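Local coordinates for protein cysteine desulfurase (Fervidobacterium islandicum, PDB 6A6E) that probably removes sulfur from L-cysteine as a pyridoxal-phosphate-dependent, SufS-type cysteine desulfurase, supplying it as an enzyme-bound persulfide for iron-sulfur cluster assembly, at residues N39-L44 and T396-V401; L256-Y261 and Y281-G286. All coordinates share one frame; numbering follows the deposited sequence.

Contact 1 (N39-L44 and T396-V401)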
ATOM      1  N   ASN A  39     -10.520  16.911  -8.457  1.00 17.69           N
ATOM      2  CA  ASN A  39     -10.975  15.508  -8.377  1.00 19.12           C
ATOM      3  C   ASN A  39     -10.102  14.513  -9.130  1.00 19.59           C
ATOM      4  O   ASN A  39     -10.051  13.348  -8.759  1.00 20.24           O
ATOM      5  CB  ASN A  39     -12.428  15.417  -8.858  1.00 18.52           C
ATOM      6  CG  ASN A  39     -13.338  16.122  -7.908  1.00 21.07           C
ATOM      7  OD1 ASN A  39     -13.479  15.653  -6.779  1.00 22.42           O
ATOM      8  ND2 ASN A  39     -13.865  17.304  -8.292  1.00 19.24           N
ATOM      9  N   ALA A  40      -9.441  15.003 -10.177  1.00 19.25           N
ATOM     10  CA  ALA A  40      -8.552  14.238 -10.981  1.00 18.37           C
ATOM     11  C   ALA A  40      -7.238  13.872 -10.269  1.00 18.59           C
ATOM     12  O   ALA A  40      -6.581  12.936 -10.637  1.00 19.87           O
ATOM     13  CB  ALA A  40      -8.274  15.030 -12.201  1.00 21.95           C
ATOM     14  N   ALA A  41      -6.891  14.612  -9.218  1.00 19.12           N
ATOM     15  CA  ALA A  41      -5.782  14.301  -8.368  1.00 18.48           C
ATOM     16  C   ALA A  41      -6.191  13.330  -7.242  1.00 18.18           C
ATOM     17  O   ALA A  41      -5.415  12.421  -6.914  1.00 19.78           O
ATOM     18  CB  ALA A  41      -5.210  15.588  -7.761  1.00 20.37           C
ATOM     19  N   SER A  42      -7.287  13.612  -6.551  1.00 17.34           N
ATOM     20  CA  SER A  42      -7.894  12.695  -5.613  1.00 17.86           C
ATOM     21  C   SER A  42      -9.285  13.174  -5.248  1.00 17.61           C
ATOM     22  O   SER A  42      -9.656  14.316  -5.564  1.00 19.67           O
ATOM     23  CB  SER A  42      -7.054  12.499  -4.347  1.00 18.50           C
ATOM     24  OG  SER A  42      -7.391  11.251  -3.712  1.00 17.67           O
ATOM     25  N   THR A  43     -10.091  12.297  -4.660  1.00 17.26           N
ATOM     26  CA  THR A  43     -11.475  12.679  -4.316  1.00 17.22           C
ATOM     27  C   THR A  43     -11.729  12.770  -2.839  1.00 17.99           C
ATOM     28  O   THR A  43     -10.995  12.203  -1.988  1.00 19.19           O
ATOM     29  CB  THR A  43     -12.481  11.714  -4.946  1.00 18.10           C
ATOM     30  OG1 THR A  43     -12.132  10.377  -4.568  1.00 16.20           O
ATOM     31  CG2 THR A  43     -12.484  11.814  -6.485  1.00 17.76           C
ATOM     32  N   LEU A  44     -12.822  13.430  -2.517  1.00 16.56           N
ATOM     33  CA  LEU A  44     -13.218  13.664  -1.123  1.00 17.27           C
ATOM     34  C   LEU A  44     -13.914  12.403  -0.614  1.00 18.12           C
ATOM     35  O   LEU A  44     -14.394  11.582  -1.416  1.00 20.76           O
ATOM     36  CB  LEU A  44     -14.183  14.850  -1.051  1.00 17.98           C
ATOM     37  CG  LEU A  44     -13.733  16.209  -1.546  1.00 17.79           C
ATOM     38  CD1 LEU A  44     -14.890  17.177  -1.373  1.00 20.50           C
ATOM     39  CD2 LEU A  44     -12.471  16.744  -0.884  1.00 17.69           C
ATOM     40  N   THR A 396      -0.209  23.792 -17.309  1.00 24.84           N
ATOM     41  CA  THR A 396      -1.595  24.246 -17.448  1.00 24.82           C
ATOM     42  C   THR A 396      -2.271  24.276 -16.111  1.00 23.22           C
ATOM     43  O   THR A 396      -1.744  23.770 -15.138  1.00 23.49           O
ATOM     44  CB  THR A 396      -2.476  23.347 -18.393  1.00 25.79           C
ATOM     45  OG1 THR A 396      -3.022  22.262 -17.639  1.00 29.46           O
ATOM     46  CG2 THR A 396      -1.686  22.820 -19.595  1.00 24.17           C
ATOM     47  N   VAL A 397      -3.453  24.864 -16.104  1.00 20.12           N
ATOM     48  CA  VAL A 397      -4.336  24.842 -15.000  1.00 22.33           C
ATOM     49  C   VAL A 397      -5.322  23.695 -15.333  1.00 21.86           C
ATOM     50  O   VAL A 397      -5.620  23.445 -16.511  1.00 22.47           O
ATOM     51  CB  VAL A 397      -5.106  26.178 -14.861  1.00 23.03           C
ATOM     52  CG1 VAL A 397      -6.041  26.160 -13.670  1.00 22.20           C
ATOM     53  CG2 VAL A 397      -4.150  27.354 -14.699  1.00 23.24           C
ATOM     54  N   ARG A 398      -5.869  23.066 -14.306  1.00 20.41           N
ATOM     55  CA  ARG A 398      -6.844  21.969 -14.514  1.00 20.39           C
ATOM     56  C   ARG A 398      -7.936  21.985 -13.456  1.00 19.36           C
ATOM     57  O   ARG A 398      -7.674  22.079 -12.263  1.00 18.96           O
ATOM     58  CB  ARG A 398      -6.149  20.617 -14.629  1.00 19.61           C
ATOM     59  CG  ARG A 398      -7.116  19.487 -15.027  1.00 21.55           C
ATOM     60  CD  ARG A 398      -6.527  18.088 -14.737  1.00 22.32           C
ATOM     61  NE  ARG A 398      -6.265  17.920 -13.310  1.00 19.73           N
ATOM     62  CZ  ARG A 398      -5.500  16.977 -12.797  1.00 21.88           C
ATOM     63  NH1 ARG A 398      -4.931  16.105 -13.609  1.00 21.36           N
ATOM     64  NH2 ARG A 398      -5.325  16.901 -11.464  1.00 20.58           N
ATOM     65  N   ALA A 399      -9.179  22.009 -13.962  1.00 20.02           N
ATOM     66  CA  ALA A 399     -10.396  21.878 -13.182  1.00 18.95           C
ATOM     67  C   ALA A 399     -11.076  20.544 -13.553  1.00 19.01           C
ATOM     68  O   ALA A 399     -11.271  20.234 -14.709  1.00 19.52           O
ATOM     69  CB  ALA A 399     -11.353  23.045 -13.396  1.00 19.73           C
ATOM     70  N   SER A 400     -11.433  19.784 -12.529  1.00 17.70           N
ATOM     71  CA  SER A 400     -11.976  18.443 -12.716  1.00 18.25           C
ATOM     72  C   SER A 400     -13.180  18.232 -11.805  1.00 18.00           C
ATOM     73  O   SER A 400     -13.150  18.634 -10.630  1.00 20.65           O
ATOM     74  CB  SER A 400     -10.849  17.432 -12.484  1.00 16.88           C
ATOM     75  OG  SER A 400     -10.234  17.581 -11.195  1.00 19.18           O
ATOM     76  N   VAL A 401     -14.232  17.592 -12.340  1.00 18.43           N
ATOM     77  CA  VAL A 401     -15.504  17.452 -11.649  1.00 20.28           C
ATOM     78  C   VAL A 401     -15.764  16.000 -11.243  1.00 23.65           C
ATOM     79  O   VAL A 401     -15.256  15.065 -11.878  1.00 19.63           O
ATOM     80  CB  VAL A 401     -16.720  17.946 -12.498  1.00 20.99           C
ATOM     81  CG1 VAL A 401     -16.654  19.430 -12.704  1.00 23.78           C
ATOM     82  CG2 VAL A 401     -16.757  17.302 -13.890  1.00 22.27           C
TER

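Contact 2 (L256-Y261 and Y281-G286)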
ATOM      1  N   LEU A 256       1.851 -15.964 -15.219  1.00 22.58           N
ATOM      2  CA  LEU A 256       2.714 -14.818 -14.934  1.00 23.08           C
ATOM      3  C   LEU A 256       3.531 -15.123 -13.723  1.00 21.57           C
ATOM      4  O   LEU A 256       2.949 -15.606 -12.737  1.00 23.40           O
ATOM      5  CB  LEU A 256       1.890 -13.580 -14.598  1.00 25.00           C
ATOM      6  CG  LEU A 256       1.440 -12.535 -15.563  1.00 29.22           C
ATOM      7  CD1 LEU A 256       0.910 -11.350 -14.717  1.00 26.67           C
ATOM      8  CD2 LEU A 256       2.554 -12.097 -16.506  1.00 28.21           C
ATOM      9  N   GLU A 257       4.842 -14.873 -13.775  1.00 19.52           N
ATOM     10  CA  GLU A 257       5.685 -14.834 -12.576  1.00 20.98           C
ATOM     11  C   GLU A 257       5.184 -13.725 -11.557  1.00 19.78           C
ATOM     12  O   GLU A 257       4.888 -12.601 -11.962  1.00 19.48           O
ATOM     13  CB  GLU A 257       7.154 -14.561 -12.944  1.00 21.28           C
ATOM     14  CG  GLU A 257       8.153 -14.424 -11.758  1.00 21.77           C
ATOM     15  CD  GLU A 257       8.501 -15.731 -11.053  1.00 22.54           C
ATOM     16  OE1 GLU A 257       8.137 -16.805 -11.539  1.00 24.06           O
ATOM     17  OE2 GLU A 257       9.096 -15.695  -9.964  1.00 20.32           O
ATOM     18  N   PRO A 258       5.104 -14.055 -10.262  1.00 18.68           N
ATOM     19  CA  PRO A 258       4.657 -13.007  -9.288  1.00 18.59           C
ATOM     20  C   PRO A 258       5.599 -11.844  -9.358  1.00 16.86           C
ATOM     21  O   PRO A 258       6.812 -12.030  -9.604  1.00 16.58           O
ATOM     22  CB  PRO A 258       4.754 -13.706  -7.954  1.00 18.79           C
ATOM     23  CG  PRO A 258       4.498 -15.191  -8.283  1.00 19.60           C
ATOM     24  CD  PRO A 258       5.138 -15.395  -9.646  1.00 21.22           C
ATOM     25  N   PHE A 259       5.079 -10.646  -9.123  1.00 17.58           N
ATOM     26  CA  PHE A 259       5.929  -9.465  -9.000  1.00 17.42           C
ATOM     27  C   PHE A 259       6.732  -9.470  -7.641  1.00 18.52           C
ATOM     28  O   PHE A 259       7.947  -9.470  -7.617  1.00 20.94           O
ATOM     29  CB  PHE A 259       5.032  -8.185  -9.137  1.00 18.98           C
ATOM     30  CG  PHE A 259       5.760  -6.928  -9.057  1.00 19.57           C
ATOM     31  CD1 PHE A 259       7.065  -6.847  -9.491  1.00 21.76           C
ATOM     32  CD2 PHE A 259       5.181  -5.821  -8.446  1.00 22.53           C
ATOM     33  CE1 PHE A 259       7.777  -5.672  -9.412  1.00 23.23           C
ATOM     34  CE2 PHE A 259       5.882  -4.622  -8.394  1.00 20.83           C
ATOM     35  CZ  PHE A 259       7.155  -4.557  -8.878  1.00 24.88           C
ATOM     36  N   LEU A 260       6.008  -9.432  -6.544  1.00 16.53           N
ATOM     37  CA  LEU A 260       6.512  -9.479  -5.213  1.00 16.22           C
ATOM     38  C   LEU A 260       6.373 -10.876  -4.596  1.00 17.18           C
ATOM     39  O   LEU A 260       5.404 -11.624  -4.895  1.00 17.83           O
ATOM     40  CB  LEU A 260       5.736  -8.512  -4.324  1.00 18.03           C
ATOM     41  CG  LEU A 260       5.590  -7.058  -4.786  1.00 18.78           C
ATOM     42  CD1 LEU A 260       4.840  -6.181  -3.770  1.00 20.25           C
ATOM     43  CD2 LEU A 260       6.943  -6.521  -5.113  1.00 19.44           C
ATOM     44  N   TYR A 261       7.293 -11.167  -3.654  1.00 16.03           N
ATOM     45  CA  TYR A 261       7.324 -12.428  -2.942  1.00 15.51           C
ATOM     46  C   TYR A 261       7.308 -12.272  -1.460  1.00 14.39           C
ATOM     47  O   TYR A 261       7.768 -11.275  -0.950  1.00 14.57           O
ATOM     48  CB  TYR A 261       8.632 -13.121  -3.300  1.00 16.14           C
ATOM     49  CG  TYR A 261       8.914 -13.225  -4.776  1.00 16.01           C
ATOM     50  CD1 TYR A 261       8.353 -14.229  -5.535  1.00 15.53           C
ATOM     51  CD2 TYR A 261       9.809 -12.333  -5.395  1.00 16.45           C
ATOM     52  CE1 TYR A 261       8.641 -14.330  -6.906  1.00 17.25           C
ATOM     53  CE2 TYR A 261      10.096 -12.425  -6.750  1.00 16.14           C
ATOM     54  CZ  TYR A 261       9.556 -13.429  -7.486  1.00 16.34           C
ATOM     55  OH  TYR A 261       9.872 -13.470  -8.853  1.00 17.27           O
ATOM     56  N   TYR A 281      -4.278 -15.220  -4.797  1.00 17.47           N
ATOM     57  CA  TYR A 281      -3.372 -15.107  -3.646  1.00 18.27           C
ATOM     58  C   TYR A 281      -1.921 -15.159  -4.064  1.00 19.34           C
ATOM     59  O   TYR A 281      -1.028 -14.580  -3.406  1.00 16.75           O
ATOM     60  CB  TYR A 281      -3.671 -16.229  -2.636  1.00 19.50           C
ATOM     61  CG  TYR A 281      -5.138 -16.391  -2.271  1.00 22.67           C
ATOM     62  CD1 TYR A 281      -5.870 -15.333  -1.685  1.00 24.55           C
ATOM     63  CD2 TYR A 281      -5.810 -17.582  -2.526  1.00 26.84           C
ATOM     64  CE1 TYR A 281      -7.203 -15.481  -1.402  1.00 23.69           C
ATOM     65  CE2 TYR A 281      -7.156 -17.730  -2.216  1.00 27.84           C
ATOM     66  CZ  TYR A 281      -7.825 -16.684  -1.649  1.00 28.07           C
ATOM     67  OH  TYR A 281      -9.139 -16.867  -1.352  1.00 39.35           O
ATOM     68  N   ARG A 282      -1.669 -15.852  -5.168  1.00 17.17           N
ATOM     69  CA  ARG A 282      -0.365 -15.805  -5.824  1.00 18.12           C
ATOM     70  C   ARG A 282       0.266 -14.426  -5.996  1.00 16.65           C
ATOM     71  O   ARG A 282       1.525 -14.304  -6.015  1.00 15.49           O
ATOM     72  CB  ARG A 282      -0.485 -16.467  -7.200  1.00 21.31           C
ATOM     73  CG  ARG A 282       0.770 -16.470  -8.020  1.00 25.08           C
ATOM     74  CD  ARG A 282       0.535 -17.198  -9.364  1.00 32.18           C
ATOM     75  NE  ARG A 282       0.176 -18.544  -9.028  1.00 42.37           N
ATOM     76  CZ  ARG A 282      -0.285 -19.458  -9.870  1.00 52.92           C
ATOM     77  NH1 ARG A 282      -0.460 -19.196 -11.177  1.00 55.90           N
ATOM     78  NH2 ARG A 282      -0.583 -20.647  -9.364  1.00 46.45           N
ATOM     79  N   PHE A 283      -0.572 -13.403  -6.189  1.00 14.48           N
ATOM     80  CA  PHE A 283      -0.098 -12.072  -6.496  1.00 15.94           C
ATOM     81  C   PHE A 283      -0.293 -11.064  -5.364  1.00 16.85           C
ATOM     82  O   PHE A 283      -0.121  -9.865  -5.589  1.00 17.33           O
ATOM     83  CB  PHE A 283      -0.738 -11.556  -7.785  1.00 15.72           C
ATOM     84  CG  PHE A 283      -0.446 -12.434  -8.966  1.00 17.64           C
ATOM     85  CD1 PHE A 283       0.820 -12.503  -9.450  1.00 19.04           C
ATOM     86  CD2 PHE A 283      -1.404 -13.266  -9.494  1.00 18.97           C
ATOM     87  CE1 PHE A 283       1.142 -13.317 -10.494  1.00 22.70           C
ATOM     88  CE2 PHE A 283      -1.101 -14.106 -10.562  1.00 21.43           C
ATOM     89  CZ  PHE A 283       0.187 -14.136 -11.063  1.00 21.03           C
ATOM     90  N   GLU A 284      -0.594 -11.579  -4.173  1.00 15.49           N
ATOM     91  CA  GLU A 284      -0.649 -10.808  -2.910  1.00 15.61           C
ATOM     92  C   GLU A 284       0.388 -11.252  -1.874  1.00 15.46           C
ATOM     93  O   GLU A 284       0.190 -12.209  -1.196  1.00 16.13           O
ATOM     94  CB  GLU A 284      -2.075 -10.853  -2.326  1.00 16.02           C
ATOM     95  CG  GLU A 284      -3.054 -10.094  -3.251  1.00 16.87           C
ATOM     96  CD  GLU A 284      -4.536 -10.066  -2.837  1.00 18.01           C
ATOM     97  OE1 GLU A 284      -4.900 -10.495  -1.700  1.00 17.24           O
ATOM     98  OE2 GLU A 284      -5.333  -9.509  -3.638  1.00 14.98           O
ATOM     99  N   ALA A 285       1.515 -10.556  -1.837  1.00 13.67           N
ATOM    100  CA  ALA A 285       2.623 -10.860  -0.974  1.00 15.31           C
ATOM    101  C   ALA A 285       2.541 -10.102   0.332  1.00 14.74           C
ATOM    102  O   ALA A 285       2.478  -8.882   0.334  1.00 16.77           O
ATOM    103  CB  ALA A 285       3.942 -10.586  -1.697  1.00 16.54           C
ATOM    104  N   GLY A 286       2.510 -10.841   1.431  1.00 14.24           N
ATOM    105  CA  GLY A 286       2.433 -10.276   2.777  1.00 15.82           C
ATOM    106  C   GLY A 286       1.064  -9.649   3.094  1.00 14.49           C
ATOM    107  O   GLY A 286       0.086  -9.792   2.388  1.00 15.60           O
TER
HETATM  108  O   HOH W   1       2.831 -11.924  -5.054  1.00 22.09           O
HETATM  109  O   HOH W   2       3.056 -10.183  -7.006  1.00 27.99           O

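Contact 1 (N39-L44 and T396-V401)
Two first torsions set up the meeting of Ser-400 with Asn-39 and Ala-40. Ser-400 places OG between its own backbone N and carbonyl carbon (chi1 56°), which turns the hydroxyl to the start of the 39-44 turn, while Asn-39 swings CG anti to its carbonyl carbon (chi1 -67°) and lays the amide beside the end of strand 396-400. From there Asn-39 ND2 gives a hydrogen bond to Ser-400 O at 2.8 Å, with the acceptor nearly in the amide plane but the donor tilted 35° out of the carbonyl plane. The backbone N-H of Ala-40 points nearly straight at Ser-400 OG, with N 2.9 Å from OG, so one serine is gripped through both its hydroxyl and its carbonyl. The methyl of Ala-40 sits over the centre of one face of the Arg-398 guanidinium, with CB 3.4 Å from CZ, and also touches Ser-400 CB at 3.5 Å. Arg-398 NH1 is held by the carbonyl of Asn-187, a residue of the cofactor pocket, and NH2 bonds to a citrate, probably from the crystallisation liquor. That an anion settles here is consistent with the arginine that receives the substrate carboxylate in relatives of this family. Asn-39 OD1 takes a bond from Tyr-404, and Ala-40 O receives one from Gln-213 of the cofactor pocket. The loop, between strand 32-36 and helix 47-59, meets the end of strand 396-400 with its first residues; that strand lies between 368-373 and 345-350 in the six-stranded mixed sheet.

Contact 2 (L256-Y261 and Y281-G286)
Arg-282 meets Pro-258 where two loops pack in the fold-type I PLP-enzyme fold of the class-V aminotransferase family, the second leading into helix 290-306. Its CG lies 4.0 Å from Pro-258 CG, and the two side chains pass at a slant; the same CG sits over the centre of one face of the Phe-283 ring, while NE turns to the carbonyl of Asn-277. Phe-283 comes next, its CG anti to the carbonyl carbon (chi1 -59°), and reaches the other loop with the ring edge. CZ approaches Leu-256 O in the ring plane at 3.5 Å, and CE1 lies 3.7 Å from Pro-258 CA. A leucine in place of Phe-283 would probably open a gap beside Leu-256 and Pro-258 and leave Arg-282 CG without the ring face beneath it. Glu-284 points its CB off the other loop, and its carboxylate forms a salt bridge with Arg-83. Ala-285 points its methyl at the first loop, CB meeting Leu-260 CB at 3.8 Å. No direct hydrogen bond joins the two segments; one water lies 2.6 Å from Leu-260 O and 2.9 Å from Arg-282 O, placed to bridge the two carbonyls.

Overall arrangement
Contacts 1 and 2 fall on opposite sides of the chain's centre, their own centres 33 Å apart and their nearest atoms about 21 Å apart, so neither touches the other. In sequence, the two loops of contact 2 both come between 39-44 and 396-401. They lie near what are probably two different PLP molecules: the side chain of Ala-40 in contact 1 is about 6 Å from one, and that of Ala-285 in contact 2 about 8 Å from the other, which probably sits in the second subunit's active site, Gly-286 reaching across the dimer to touch it. Both contacts also reach the second subunit: Ala-41 and Ser-42 bond to its Asn-63 and Tyr-61, and Glu-257 forms a salt bridge with its Arg-142.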